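Local atomic coordinates of DNA endonuclease I-CvuI (Chlorella vulgaris, PDB entry 5A77), a protein that cleaves DNA as a homing endonuclease of the LAGLIDADG family, probably so that its intron can spread to copies of the gene that lack it. Residues H7-F12 with L95-L100; A27-R32 with E126-A131; L58-I63 with S77-V82; L130-G135 with I145-V150. All blocks are in the same frame, centred on the assembly; numbering follows the deposited sequence.

Interaction 1 of 4, residues H7-F12 with L95-L100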
# COMPACT_ATOMS: atom_id res chain seq x y z
N HIS B 7 -18.89 11.28 -1.74
CA HIS B 7 -18.70 9.90 -1.35
C HIS B 7 -17.73 9.23 -2.31
O HIS B 7 -16.81 8.53 -1.89
CB HIS B 7 -20.04 9.15 -1.32
CG HIS B 7 -19.97 7.83 -0.64
ND1 HIS B 7 -19.81 7.69 0.74
CD2 HIS B 7 -20.02 6.56 -1.13
CE1 HIS B 7 -19.78 6.41 1.05
NE2 HIS B 7 -19.91 5.70 -0.05
N ASP B 8 -17.96 9.45 -3.61
CA ASP B 8 -17.07 8.92 -4.63
C ASP B 8 -15.66 9.46 -4.46
O ASP B 8 -14.68 8.76 -4.73
CB ASP B 8 -17.59 9.26 -6.03
CG ASP B 8 -18.16 8.05 -6.76
OD1 ASP B 8 -18.54 7.08 -6.08
OD2 ASP B 8 -18.20 8.07 -8.01
N GLN B 9 -15.56 10.69 -3.98
CA GLN B 9 -14.25 11.31 -3.80
C GLN B 9 -13.52 10.71 -2.61
O GLN B 9 -12.29 10.74 -2.56
CB GLN B 9 -14.39 12.82 -3.62
CG GLN B 9 -14.87 13.52 -4.87
CD GLN B 9 -14.99 15.02 -4.69
OE1 GLN B 9 -14.72 15.56 -3.62
NE2 GLN B 9 -15.39 15.71 -5.76
N LEU B 10 -14.28 10.18 -1.65
CA LEU B 10 -13.68 9.47 -0.53
C LEU B 10 -13.15 8.11 -0.93
O LEU B 10 -12.14 7.67 -0.38
CB LEU B 10 -14.69 9.31 0.61
CG LEU B 10 -14.80 10.46 1.59
CD1 LEU B 10 -15.99 10.26 2.51
CD2 LEU B 10 -13.52 10.55 2.40
N LYS B 11 -13.85 7.43 -1.84
CA LYS B 11 -13.39 6.16 -2.38
C LYS B 11 -12.15 6.34 -3.27
O LYS B 11 -11.23 5.52 -3.24
CB LYS B 11 -14.51 5.47 -3.18
CG LYS B 11 -15.72 5.03 -2.33
CD LYS B 11 -15.31 3.96 -1.33
CE LYS B 11 -16.46 3.49 -0.44
NZ LYS B 11 -17.50 2.73 -1.18
N PHE B 12 -12.13 7.41 -4.06
CA PHE B 12 -11.00 7.70 -4.95
C PHE B 12 -9.76 8.10 -4.14
O PHE B 12 -8.63 7.82 -4.55
CB PHE B 12 -11.37 8.81 -5.94
CG PHE B 12 -12.40 8.39 -6.97
CD1 PHE B 12 -12.39 7.12 -7.50
CD2 PHE B 12 -13.37 9.29 -7.39
CE1 PHE B 12 -13.35 6.73 -8.45
CE2 PHE B 12 -14.33 8.91 -8.32
CZ PHE B 12 -14.32 7.63 -8.85
N LEU B 95 -5.58 11.15 -9.88
CA LEU B 95 -4.63 12.25 -10.02
C LEU B 95 -4.66 13.32 -8.92
O LEU B 95 -3.62 13.65 -8.36
CB LEU B 95 -4.84 12.92 -11.38
CG LEU B 95 -3.66 13.42 -12.18
CD1 LEU B 95 -2.50 12.45 -12.10
CD2 LEU B 95 -4.13 13.59 -13.62
N PRO B 96 -5.86 13.85 -8.58
CA PRO B 96 -5.88 14.84 -7.50
C PRO B 96 -5.44 14.30 -6.13
O PRO B 96 -5.14 15.10 -5.23
CB PRO B 96 -7.35 15.26 -7.44
CG PRO B 96 -7.91 14.91 -8.78
CD PRO B 96 -7.20 13.66 -9.17
N TYR B 97 -5.38 12.98 -5.97
CA TYR B 97 -5.04 12.41 -4.67
C TYR B 97 -3.75 11.60 -4.66
O TYR B 97 -3.21 11.33 -3.60
CB TYR B 97 -6.18 11.54 -4.15
CG TYR B 97 -7.54 12.17 -4.27
CD1 TYR B 97 -7.92 13.20 -3.42
CD2 TYR B 97 -8.43 11.75 -5.25
CE1 TYR B 97 -9.16 13.78 -3.54
CE2 TYR B 97 -9.68 12.33 -5.37
CZ TYR B 97 -10.04 13.34 -4.51
OH TYR B 97 -11.28 13.93 -4.63
N LEU B 98 -3.26 11.20 -5.82
CA LEU B 98 -2.00 10.47 -5.82
C LEU B 98 -0.86 11.38 -5.33
O LEU B 98 -0.61 12.46 -5.88
CB LEU B 98 -1.66 9.92 -7.20
CG LEU B 98 -2.42 8.69 -7.68
CD1 LEU B 98 -1.89 8.31 -9.06
CD2 LEU B 98 -2.27 7.54 -6.71
N GLN B 99 -0.19 10.95 -4.28
CA GLN B 99 0.94 11.71 -3.79
C GLN B 99 2.22 11.09 -4.32
O GLN B 99 2.95 11.71 -5.09
CB GLN B 99 0.94 11.78 -2.26
CG GLN B 99 1.03 13.21 -1.71
CD GLN B 99 -0.22 14.03 -2.01
OE1 GLN B 99 -1.34 13.53 -1.91
NE2 GLN B 99 -0.03 15.28 -2.38
N LEU B 100 2.47 9.84 -3.96
CA LEU B 100 3.71 9.16 -4.30
C LEU B 100 3.93 8.89 -5.78
O LEU B 100 5.07 8.91 -6.25
CB LEU B 100 3.79 7.83 -3.55
CG LEU B 100 3.85 8.01 -2.05
CD1 LEU B 100 4.13 6.69 -1.37
CD2 LEU B 100 4.93 9.04 -1.72
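Tyr97 reaches from a loop onto helix 6-22 and meets Gln9 and Phe12, an example of one long aromatic side chain carrying a small surface contact. Its CB leaves the backbone toward the helix, and CG stands anti to the carbonyl carbon (chi1 -46°), which carries the ring to the helix. Further out, CD2 lies 4.0 Å from Phe12 O, and CE2 comes to 3.9 Å from Phe12 CB. CZ passes 4.0 Å from the backbone Gln9 O, and OH ends against the aliphatic root of Gln9, 3.5 Å from its CB and 3.6 Å from its CG. The Gln9 and Tyr97 side chains cross at about a right angle. Pro96 CB, from the same loop, sits over the centre of one ring face. An alanine at Tyr97 is likely to open a gap beside Gln9 and Phe12, since no other residue of the loop segment touches them. Helix 6-22 carries the LAGLIDADG motif of the family; Tyr97 also packs on its Ala13 and Ala16 and on Leu10 of the second subunit, which places the contact at the dimer interface, while the Phe12 ring packs on Ile63 and Leu64 of helix 55-64.

Interaction 2 of 4, residues A27-R32 with E126-A131. With nucleotides of chain F; nucleotides of chain C.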
# COMPACT_ATOMS: atom_id res chain seq x y z
N ALA B 27 4.73 2.05 -17.86
CA ALA B 27 4.75 2.19 -19.30
C ALA B 27 5.90 1.36 -19.82
O ALA B 27 7.07 1.67 -19.55
CB ALA B 27 4.90 3.64 -19.70
N GLN B 28 5.56 0.29 -20.53
CA GLN B 28 6.53 -0.64 -21.06
C GLN B 28 6.57 -0.62 -22.58
O GLN B 28 5.54 -0.44 -23.24
CB GLN B 28 6.23 -2.07 -20.61
CG GLN B 28 5.78 -2.18 -19.19
CD GLN B 28 4.86 -3.35 -18.96
OE1 GLN B 28 3.66 -3.16 -18.77
NE2 GLN B 28 5.41 -4.56 -18.99
N ILE B 29 7.75 -0.84 -23.12
CA ILE B 29 7.90 -1.12 -24.54
C ILE B 29 7.84 -2.63 -24.76
O ILE B 29 8.76 -3.35 -24.36
CB ILE B 29 9.22 -0.56 -25.07
CG1 ILE B 29 9.25 0.95 -24.86
CG2 ILE B 29 9.38 -0.91 -26.55
CD1 ILE B 29 10.64 1.56 -24.93
N VAL B 30 6.77 -3.14 -25.38
CA VAL B 30 6.74 -4.56 -25.67
C VAL B 30 6.92 -4.81 -27.16
O VAL B 30 6.40 -4.09 -28.02
CB VAL B 30 5.43 -5.24 -25.19
CG1 VAL B 30 5.13 -4.88 -23.73
CG2 VAL B 30 4.24 -4.92 -26.10
N SER B 31 7.72 -5.83 -27.44
CA SER B 31 7.94 -6.26 -28.80
C SER B 31 6.73 -7.06 -29.27
O SER B 31 6.30 -8.00 -28.61
CB SER B 31 9.21 -7.09 -28.90
OG SER B 31 8.96 -8.40 -28.43
N ARG B 32 6.17 -6.66 -30.41
CA ARG B 32 5.05 -7.35 -31.03
C ARG B 32 5.44 -7.62 -32.49
O ARG B 32 5.52 -6.69 -33.29
CB ARG B 32 3.78 -6.51 -30.95
CG ARG B 32 3.29 -6.21 -29.55
CD ARG B 32 2.90 -7.47 -28.80
NE ARG B 32 1.88 -8.24 -29.49
CZ ARG B 32 1.20 -9.25 -28.93
NH1 ARG B 32 1.44 -9.60 -27.66
NH2 ARG B 32 0.29 -9.91 -29.64
N GLU B 126 8.80 9.38 -29.68
CA GLU B 126 8.58 10.25 -28.53
C GLU B 126 7.89 9.45 -27.41
O GLU B 126 8.10 9.71 -26.23
CB GLU B 126 7.75 11.49 -28.91
CG GLU B 126 7.84 11.90 -30.37
CD GLU B 126 6.93 13.08 -30.76
OE1 GLU B 126 5.78 13.17 -30.26
OE2 GLU B 126 7.33 13.88 -31.63
N ALA B 127 7.11 8.45 -27.79
CA ALA B 127 6.38 7.63 -26.83
C ALA B 127 7.31 6.66 -26.09
O ALA B 127 7.20 6.50 -24.86
CB ALA B 127 5.27 6.88 -27.53
N ALA B 128 8.22 6.01 -26.82
CA ALA B 128 9.17 5.09 -26.21
C ALA B 128 10.10 5.82 -25.23
O ALA B 128 10.41 5.31 -24.15
CB ALA B 128 9.98 4.38 -27.27
N LEU B 129 10.55 7.01 -25.61
CA LEU B 129 11.44 7.78 -24.74
C LEU B 129 10.76 8.20 -23.42
O LEU B 129 11.41 8.30 -22.38
CB LEU B 129 11.98 9.00 -25.48
CG LEU B 129 13.21 8.66 -26.33
CD1 LEU B 129 13.45 9.69 -27.45
CD2 LEU B 129 14.43 8.56 -25.43
N LEU B 130 9.45 8.42 -23.46
CA LEU B 130 8.66 8.70 -22.28
C LEU B 130 8.46 7.42 -21.47
O LEU B 130 8.26 7.46 -20.25
CB LEU B 130 7.31 9.30 -22.67
CG LEU B 130 7.25 10.76 -23.11
CD1 LEU B 130 5.83 11.17 -23.50
CD2 LEU B 130 7.77 11.64 -22.00
N ALA B 131 8.50 6.27 -22.14
CA ALA B 131 8.40 5.00 -21.44
C ALA B 131 9.59 4.80 -20.49
O ALA B 131 9.43 4.29 -19.38
CB ALA B 131 8.31 3.84 -22.41
P DT F 7 0.02 -19.93 -26.04
OP1 DT F 7 -0.06 -21.32 -25.51
OP2 DT F 7 0.46 -19.69 -27.43
O5' DT F 7 -1.42 -19.28 -25.86
C5' DT F 7 -1.72 -18.56 -24.68
C4' DT F 7 -3.04 -17.83 -24.82
O4' DT F 7 -2.83 -16.40 -24.95
C3' DT F 7 -3.87 -18.25 -26.03
O3' DT F 7 -5.21 -18.44 -25.61
C2' DT F 7 -3.72 -17.06 -27.00
C1' DT F 7 -3.59 -15.90 -26.03
N1 DT F 7 -2.87 -14.72 -26.57
C2 DT F 7 -3.44 -13.46 -26.48
O2 DT F 7 -4.55 -13.26 -26.03
N3 DT F 7 -2.66 -12.45 -26.96
C4 DT F 7 -1.40 -12.55 -27.51
O4 DT F 7 -0.79 -11.57 -27.92
C5 DT F 7 -0.85 -13.89 -27.56
C7 DT F 7 0.51 -14.12 -28.13
C6 DT F 7 -1.60 -14.89 -27.08
P DA C 4 -4.38 -1.66 -25.16
OP1 DA C 4 -4.91 -0.31 -25.46
OP2 DA C 4 -3.04 -1.85 -24.55
O5' DA C 4 -5.49 -2.38 -24.25
C5' DA C 4 -6.83 -2.56 -24.76
C4' DA C 4 -7.33 -3.96 -24.50
O4' DA C 4 -6.55 -4.89 -25.29
C3' DA C 4 -7.22 -4.44 -23.05
O3' DA C 4 -8.47 -4.94 -22.62
C2' DA C 4 -6.16 -5.54 -23.10
C1' DA C 4 -6.29 -6.05 -24.52
N9 DA C 4 -5.07 -6.66 -25.03
C8 DA C 4 -3.90 -6.02 -25.28
N7 DA C 4 -2.96 -6.79 -25.76
C5 DA C 4 -3.57 -8.03 -25.86
C6 DA C 4 -3.10 -9.28 -26.33
N6 DA C 4 -1.86 -9.48 -26.77
N1 DA C 4 -3.96 -10.32 -26.29
C2 DA C 4 -5.21 -10.11 -25.84
N3 DA C 4 -5.77 -8.98 -25.39
C4 DA C 4 -4.88 -7.97 -25.42
P DT F 6 6.29 -16.68 -25.09
OP1 DT F 6 6.90 -18.04 -25.09
OP2 DT F 6 6.51 -15.75 -26.22
O5' DT F 6 4.72 -16.87 -24.89
C5' DT F 6 4.25 -17.89 -24.05
C4' DT F 6 2.73 -17.90 -24.01
O4' DT F 6 2.25 -16.57 -23.68
C3' DT F 6 2.02 -18.31 -25.31
O3' DT F 6 0.90 -19.12 -24.96
C2' DT F 6 1.58 -16.97 -25.90
C1' DT F 6 1.24 -16.22 -24.62
N1 DT F 6 1.22 -14.73 -24.74
C2 DT F 6 0.07 -14.08 -24.37
O2 DT F 6 -0.92 -14.66 -23.97
N3 DT F 6 0.12 -12.73 -24.48
C4 DT F 6 1.19 -11.97 -24.91
O4 DT F 6 1.14 -10.74 -24.96
C5 DT F 6 2.38 -12.72 -25.27
C7 DT F 6 3.60 -12.01 -25.76
C6 DT F 6 2.33 -14.06 -25.16
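Ile29 and Ala27 press against Ala128 and Ala131, illustrating how alanines let a helix settle close on a strand. The axes of strand 27-31 and helix 126-131 approach to 7.9 Å and run at 124° to each other. The tight part lies at Ala27 and Ile29. Ile29 holds CG1 anti to its carbonyl carbon (chi1 -60°), and the branch ends with CD1 3.7 Å from Ala128 CB, while CG1 itself rests 3.9 Å from Ala131 CB. Beside it, Ala27 CB lies 4.1 Å from Ala131 CA. Toward its C-terminal end the strand leaves the helix: Ser31 is exposed, and on the helix Glu126, also exposed, forms a salt bridge with Lys114. Arg32, beyond the strand, faces the DNA instead. Its guanidinium grips one base oxygen with two bonds, NH2 to O4 of DT7 of chain F at 2.6 Å and 154°, and NH1 to the same O4 at 3.0 Å. NH1 also lies 2.9 Å from O4 of DT6 of chain F, near the guanidinium plane. Alternate residues thus divide the work, Gln28 and Val30 packing on bases while Ala27 and Ile29 meet the helix. The chemistry divides likewise: apolar side-chain packing behind the strand, and in front a cationic guanidinium donating to thymine O4, a major-groove atom, which is consistent with a part in reading base identity.

Interaction 3 of 4, residues L58-I63 with S77-V82. With nucleotides of chain C.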
# COMPACT_ATOMS: atom_id res chain seq x y z
N LEU B 58 -11.78 -6.89 -6.58
CA LEU B 58 -13.12 -6.81 -7.15
C LEU B 58 -13.85 -5.56 -6.67
O LEU B 58 -14.62 -4.97 -7.42
CB LEU B 58 -13.93 -8.06 -6.81
CG LEU B 58 -13.37 -9.39 -7.30
CD1 LEU B 58 -14.26 -10.55 -6.86
CD2 LEU B 58 -13.18 -9.39 -8.82
N ASP B 59 -13.62 -5.15 -5.42
CA ASP B 59 -14.13 -3.87 -4.93
C ASP B 59 -13.53 -2.69 -5.72
O ASP B 59 -14.18 -1.67 -5.95
CB ASP B 59 -13.82 -3.67 -3.44
CG ASP B 59 -14.63 -4.57 -2.53
OD1 ASP B 59 -15.63 -5.18 -3.00
OD2 ASP B 59 -14.28 -4.64 -1.33
N ILE B 60 -12.27 -2.82 -6.12
CA ILE B 60 -11.60 -1.72 -6.80
C ILE B 60 -12.13 -1.64 -8.23
O ILE B 60 -12.35 -0.55 -8.75
CB ILE B 60 -10.07 -1.89 -6.79
CG1 ILE B 60 -9.53 -1.64 -5.38
CG2 ILE B 60 -9.42 -0.94 -7.79
CD1 ILE B 60 -8.15 -2.17 -5.12
N GLN B 61 -12.35 -2.79 -8.83
CA GLN B 61 -12.92 -2.86 -10.17
C GLN B 61 -14.30 -2.22 -10.23
O GLN B 61 -14.63 -1.54 -11.20
CB GLN B 61 -12.99 -4.30 -10.65
CG GLN B 61 -13.64 -4.45 -12.00
CD GLN B 61 -13.84 -5.90 -12.39
OE1 GLN B 61 -14.68 -6.60 -11.80
NE2 GLN B 61 -13.07 -6.36 -13.37
N LYS B 62 -15.11 -2.46 -9.20
CA LYS B 62 -16.47 -1.93 -9.14
C LYS B 62 -16.46 -0.43 -8.98
O LYS B 62 -17.21 0.28 -9.66
CB LYS B 62 -17.26 -2.57 -8.00
CG LYS B 62 -18.69 -2.08 -7.89
CD LYS B 62 -19.53 -3.05 -7.09
CE LYS B 62 -21.02 -2.73 -7.18
NZ LYS B 62 -21.86 -3.84 -6.63
N ILE B 63 -15.61 0.06 -8.08
CA ILE B 63 -15.44 1.49 -7.84
C ILE B 63 -15.03 2.22 -9.12
O ILE B 63 -15.51 3.31 -9.42
CB ILE B 63 -14.39 1.75 -6.75
CG1 ILE B 63 -14.96 1.44 -5.37
CG2 ILE B 63 -13.90 3.20 -6.79
CD1 ILE B 63 -14.04 1.81 -4.25
N SER B 77 -3.24 -12.01 -6.44
CA SER B 77 -4.15 -11.54 -7.46
C SER B 77 -3.74 -10.13 -7.88
O SER B 77 -3.24 -9.34 -7.08
CB SER B 77 -5.59 -11.58 -6.97
OG SER B 77 -6.01 -12.93 -6.77
N GLU B 78 -3.93 -9.85 -9.16
CA GLU B 78 -3.70 -8.52 -9.72
C GLU B 78 -5.00 -7.97 -10.24
O GLU B 78 -5.79 -8.69 -10.83
CB GLU B 78 -2.67 -8.58 -10.85
CG GLU B 78 -1.32 -9.15 -10.46
CD GLU B 78 -0.26 -8.93 -11.53
OE1 GLU B 78 -0.49 -8.10 -12.44
OE2 GLU B 78 0.81 -9.58 -11.46
N PHE B 79 -5.25 -6.69 -9.98
CA PHE B 79 -6.28 -5.96 -10.71
C PHE B 79 -5.57 -5.06 -11.73
O PHE B 79 -4.69 -4.29 -11.36
CB PHE B 79 -7.16 -5.13 -9.79
CG PHE B 79 -7.86 -3.99 -10.49
CD1 PHE B 79 -9.11 -4.19 -11.07
CD2 PHE B 79 -7.26 -2.74 -10.61
CE1 PHE B 79 -9.75 -3.15 -11.73
CE2 PHE B 79 -7.90 -1.70 -11.27
CZ PHE B 79 -9.15 -1.91 -11.82
N CYS B 80 -5.96 -5.11 -12.99
CA CYS B 80 -5.20 -4.32 -13.96
C CYS B 80 -6.02 -3.56 -14.99
O CYS B 80 -6.94 -4.10 -15.60
CB CYS B 80 -4.20 -5.22 -14.70
SG CYS B 80 -3.23 -4.28 -15.86
N VAL B 81 -5.67 -2.29 -15.18
CA VAL B 81 -6.26 -1.48 -16.24
C VAL B 81 -5.21 -1.23 -17.31
O VAL B 81 -4.24 -0.49 -17.07
CB VAL B 81 -6.80 -0.14 -15.71
CG1 VAL B 81 -7.60 0.58 -16.80
CG2 VAL B 81 -7.67 -0.36 -14.51
N VAL B 82 -5.39 -1.84 -18.47
CA VAL B 82 -4.49 -1.63 -19.60
C VAL B 82 -5.12 -0.73 -20.65
O VAL B 82 -6.33 -0.77 -20.86
CB VAL B 82 -4.11 -2.97 -20.29
CG1 VAL B 82 -2.93 -2.78 -21.26
CG2 VAL B 82 -3.80 -4.03 -19.27
P DA C 4 -4.38 -1.66 -25.16
OP1 DA C 4 -4.91 -0.31 -25.46
OP2 DA C 4 -3.04 -1.85 -24.55
O5' DA C 4 -5.49 -2.38 -24.25
C5' DA C 4 -6.83 -2.56 -24.76
C4' DA C 4 -7.33 -3.96 -24.50
O4' DA C 4 -6.55 -4.89 -25.29
C3' DA C 4 -7.22 -4.44 -23.05
O3' DA C 4 -8.47 -4.94 -22.62
C2' DA C 4 -6.16 -5.54 -23.10
C1' DA C 4 -6.29 -6.05 -24.52
N9 DA C 4 -5.07 -6.66 -25.03
C8 DA C 4 -3.90 -6.02 -25.28
N7 DA C 4 -2.96 -6.79 -25.76
C5 DA C 4 -3.57 -8.03 -25.86
C6 DA C 4 -3.10 -9.28 -26.33
N6 DA C 4 -1.86 -9.48 -26.77
N1 DA C 4 -3.96 -10.32 -26.29
C2 DA C 4 -5.21 -10.11 -25.84
N3 DA C 4 -5.77 -8.98 -25.39
C4 DA C 4 -4.88 -7.97 -25.42
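The apolar core behind the DNA-binding sheet takes in Phe79, which rises from strand 76-82 to lie against Ile60 and Gln61 of helix 55-64. The pairing shows how one aromatic ring can pack against two successive residues of a helix, one of them over its face. With CG anti to the backbone N (chi1 158°), Phe79 projects from the strand toward the helix. Ile60 offers its CG2 methyl over one face, 4.0 Å from the ring centroid and 17° off the normal, a CH-pi contact offset toward the rim, where CE2 is 3.9 Å away. Gln61 approaches obliquely near Phe79 CE1, which is 3.5 Å from Gln61 CA and 3.6 Å from Gln61 CB. This helix and strand belong to the alpha-beta-beta-alpha-beta-beta-alpha fold of LAGLIDADG endonucleases, in which helices pack on one side of an antiparallel sheet and DNA lies on the other. From its root the Gln61 chain runs on extended, and its NE2 bonds to Gly67 O in the loop after the helix; the amide plane stands 79° from the ring. Leu57, Leu64 and Val69 also touch Phe79, while Ile60 reaches Trp14 and Leu15 of helix 6-22. Neighbouring strand residues turn to the opposite side. Glu78 forms salt bridges with Arg70 and Arg72 and packs on a guanine base, and further along Val82 CG1 comes to 3.4 Å from OP2 of DA4 of chain C, a phosphate oxygen.

Interaction 4 of 4, residues L130-G135 with I145-V150. With nucleotides of chain F.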
# COMPACT_ATOMS: atom_id res chain seq x y z
N LEU B 130 9.45 8.42 -23.46
CA LEU B 130 8.66 8.70 -22.28
C LEU B 130 8.46 7.42 -21.47
O LEU B 130 8.26 7.46 -20.25
CB LEU B 130 7.31 9.30 -22.67
CG LEU B 130 7.25 10.76 -23.11
CD1 LEU B 130 5.83 11.17 -23.50
CD2 LEU B 130 7.77 11.64 -22.00
N ALA B 131 8.50 6.27 -22.14
CA ALA B 131 8.40 5.00 -21.44
C ALA B 131 9.59 4.80 -20.49
O ALA B 131 9.43 4.29 -19.38
CB ALA B 131 8.31 3.84 -22.41
N ASP B 132 10.79 5.18 -20.94
CA ASP B 132 11.98 5.04 -20.10
C ASP B 132 11.98 5.98 -18.93
O ASP B 132 12.56 5.67 -17.89
CB ASP B 132 13.27 5.25 -20.90
CG ASP B 132 13.34 4.39 -22.13
OD1 ASP B 132 12.60 3.38 -22.21
OD2 ASP B 132 14.17 4.73 -23.01
N LYS B 133 11.36 7.15 -19.09
CA LYS B 133 11.32 8.10 -17.99
C LYS B 133 10.40 7.65 -16.87
O LYS B 133 10.72 7.85 -15.70
CB LYS B 133 10.90 9.48 -18.47
CG LYS B 133 12.05 10.45 -18.52
CD LYS B 133 11.56 11.87 -18.56
CE LYS B 133 12.70 12.85 -18.46
NZ LYS B 133 12.18 14.21 -18.10
N VAL B 134 9.27 7.04 -17.23
CA VAL B 134 8.42 6.41 -16.24
C VAL B 134 9.25 5.39 -15.50
O VAL B 134 9.15 5.22 -14.28
CB VAL B 134 7.20 5.71 -16.84
CG1 VAL B 134 6.38 5.03 -15.72
CG2 VAL B 134 6.34 6.68 -17.66
N GLY B 135 10.09 4.71 -16.27
CA GLY B 135 10.91 3.64 -15.73
C GLY B 135 11.93 4.02 -14.68
O GLY B 135 12.16 3.25 -13.75
N ILE B 145 14.44 -3.81 -22.29
CA ILE B 145 13.97 -3.19 -23.54
C ILE B 145 13.75 -1.66 -23.47
O ILE B 145 12.79 -1.15 -22.89
CB ILE B 145 12.67 -3.91 -23.99
CG1 ILE B 145 12.29 -3.55 -25.42
CG2 ILE B 145 11.50 -3.69 -23.03
CD1 ILE B 145 11.41 -4.62 -26.00
N LEU B 146 14.68 -0.90 -24.05
CA LEU B 146 14.64 0.55 -23.91
C LEU B 146 14.39 1.25 -25.25
O LEU B 146 14.34 0.60 -26.30
CB LEU B 146 15.94 1.06 -23.30
CG LEU B 146 16.15 0.72 -21.83
CD1 LEU B 146 17.57 0.18 -21.63
CD2 LEU B 146 15.88 1.94 -20.95
N ALA B 147 14.22 2.57 -25.19
CA ALA B 147 13.99 3.36 -26.40
C ALA B 147 15.08 3.14 -27.44
O ALA B 147 14.77 3.00 -28.62
CB ALA B 147 13.88 4.83 -26.06
N GLU B 148 16.34 3.08 -27.00
CA GLU B 148 17.47 2.90 -27.91
C GLU B 148 17.30 1.65 -28.79
O GLU B 148 17.79 1.61 -29.92
CB GLU B 148 18.79 2.80 -27.14
CG GLU B 148 19.78 3.95 -27.37
CD GLU B 148 19.86 4.45 -28.82
OE1 GLU B 148 20.32 3.69 -29.71
OE2 GLU B 148 19.50 5.62 -29.06
N ASN B 149 16.61 0.64 -28.26
CA ASN B 149 16.33 -0.56 -29.05
C ASN B 149 15.32 -0.24 -30.16
O ASN B 149 15.56 -0.54 -31.34
CB ASN B 149 15.81 -1.69 -28.17
CG ASN B 149 16.81 -2.11 -27.10
OD1 ASN B 149 16.44 -2.54 -26.02
ND2 ASN B 149 18.09 -1.96 -27.41
N VAL B 150 14.22 0.40 -29.78
CA VAL B 150 13.20 0.81 -30.73
C VAL B 150 13.78 1.71 -31.82
O VAL B 150 13.60 1.45 -33.02
CB VAL B 150 12.05 1.54 -30.01
CG1 VAL B 150 11.10 2.18 -30.99
CG2 VAL B 150 11.30 0.56 -29.16
P DG F 4 10.64 -5.74 -20.01
OP1 DG F 4 11.96 -5.39 -20.58
OP2 DG F 4 9.44 -4.97 -20.38
O5' DG F 4 10.44 -7.26 -20.42
C5' DG F 4 11.39 -8.23 -20.02
C4' DG F 4 10.82 -9.60 -20.24
O4' DG F 4 9.64 -9.75 -19.40
C3' DG F 4 10.36 -9.84 -21.69
O3' DG F 4 10.71 -11.15 -22.13
C2' DG F 4 8.85 -9.66 -21.62
C1' DG F 4 8.53 -10.11 -20.20
N9 DG F 4 7.32 -9.45 -19.71
C8 DG F 4 7.06 -8.10 -19.70
N7 DG F 4 5.87 -7.80 -19.27
C5 DG F 4 5.30 -9.04 -18.99
C6 DG F 4 4.01 -9.35 -18.51
O6 DG F 4 3.10 -8.57 -18.21
N1 DG F 4 3.82 -10.72 -18.38
C2 DG F 4 4.77 -11.67 -18.69
N2 DG F 4 4.41 -12.95 -18.50
N3 DG F 4 5.98 -11.39 -19.14
C4 DG F 4 6.17 -10.06 -19.27
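Asp132 and Leu146 bring their CA atoms to 6.5 Å where helix 121-135 passes the start of helix 147-156. The motif is a helix N terminus whose first amide is met by a carboxylate from another helix, a worked case of N-terminal N-H groups finding acceptors beyond their own backbone. Leu146 holds the N-cap position, but its hydrocarbon side chain has no acceptor to offer. Asp132 carries CG anti to its carbonyl carbon (chi1 -53°), which points the carboxylate at the helix start. There OD2 takes the N-H of Ala147 through its syn lone pair, at 3.1 Å from Ala147 N and with an angle of 154°. The same OD2 lies close to the methyl, 3.1 Å from Ala147 CB, and the Leu146 side chain crosses that of Asp132 obliquely, its CD2 3.7 Å from Asp132 CG. The negative charge there would probably interact favourably with the positive end of the helix dipole. Were a leucine to replace Asp132, the Ala147 N-H would probably be left without this acceptor. One residue earlier, Leu146 N bonds to Asn149 OD1 at 3.1 Å, the donor standing well above the carbonyl plane; a side chain of the first turn here accepts from the N-cap residue's own N-H. Ile145 then turns its backbone to the DNA, and its N reaches OP1 of DG4 of chain F in a weak hydrogen bond of 3.4 Å.

How the interactions relate
From the N terminus, helix 6-22 opens interaction 1, whose loop closes only at 95-100. Strand 23-31, next in the chain, opens interaction 2 inside that loop and closes it beyond, at 126-131, so the two cross. Interaction 3, a short closure from helix 55-64 to strand 76-82, falls within both loops. Interaction 4 begins on Leu130 and Ala131, where interaction 2 ends, and adds helix 147-156. Two clusters result, on opposite sides of the chain's centre. Interactions 1 and 3 touch where Lys11 and Phe12 pack on Ile63; interactions 2 and 4, with centres about 5 Å apart, meet as Ile29 packs on Ile145 and Val150. The sheet is common to interactions 2 and 3.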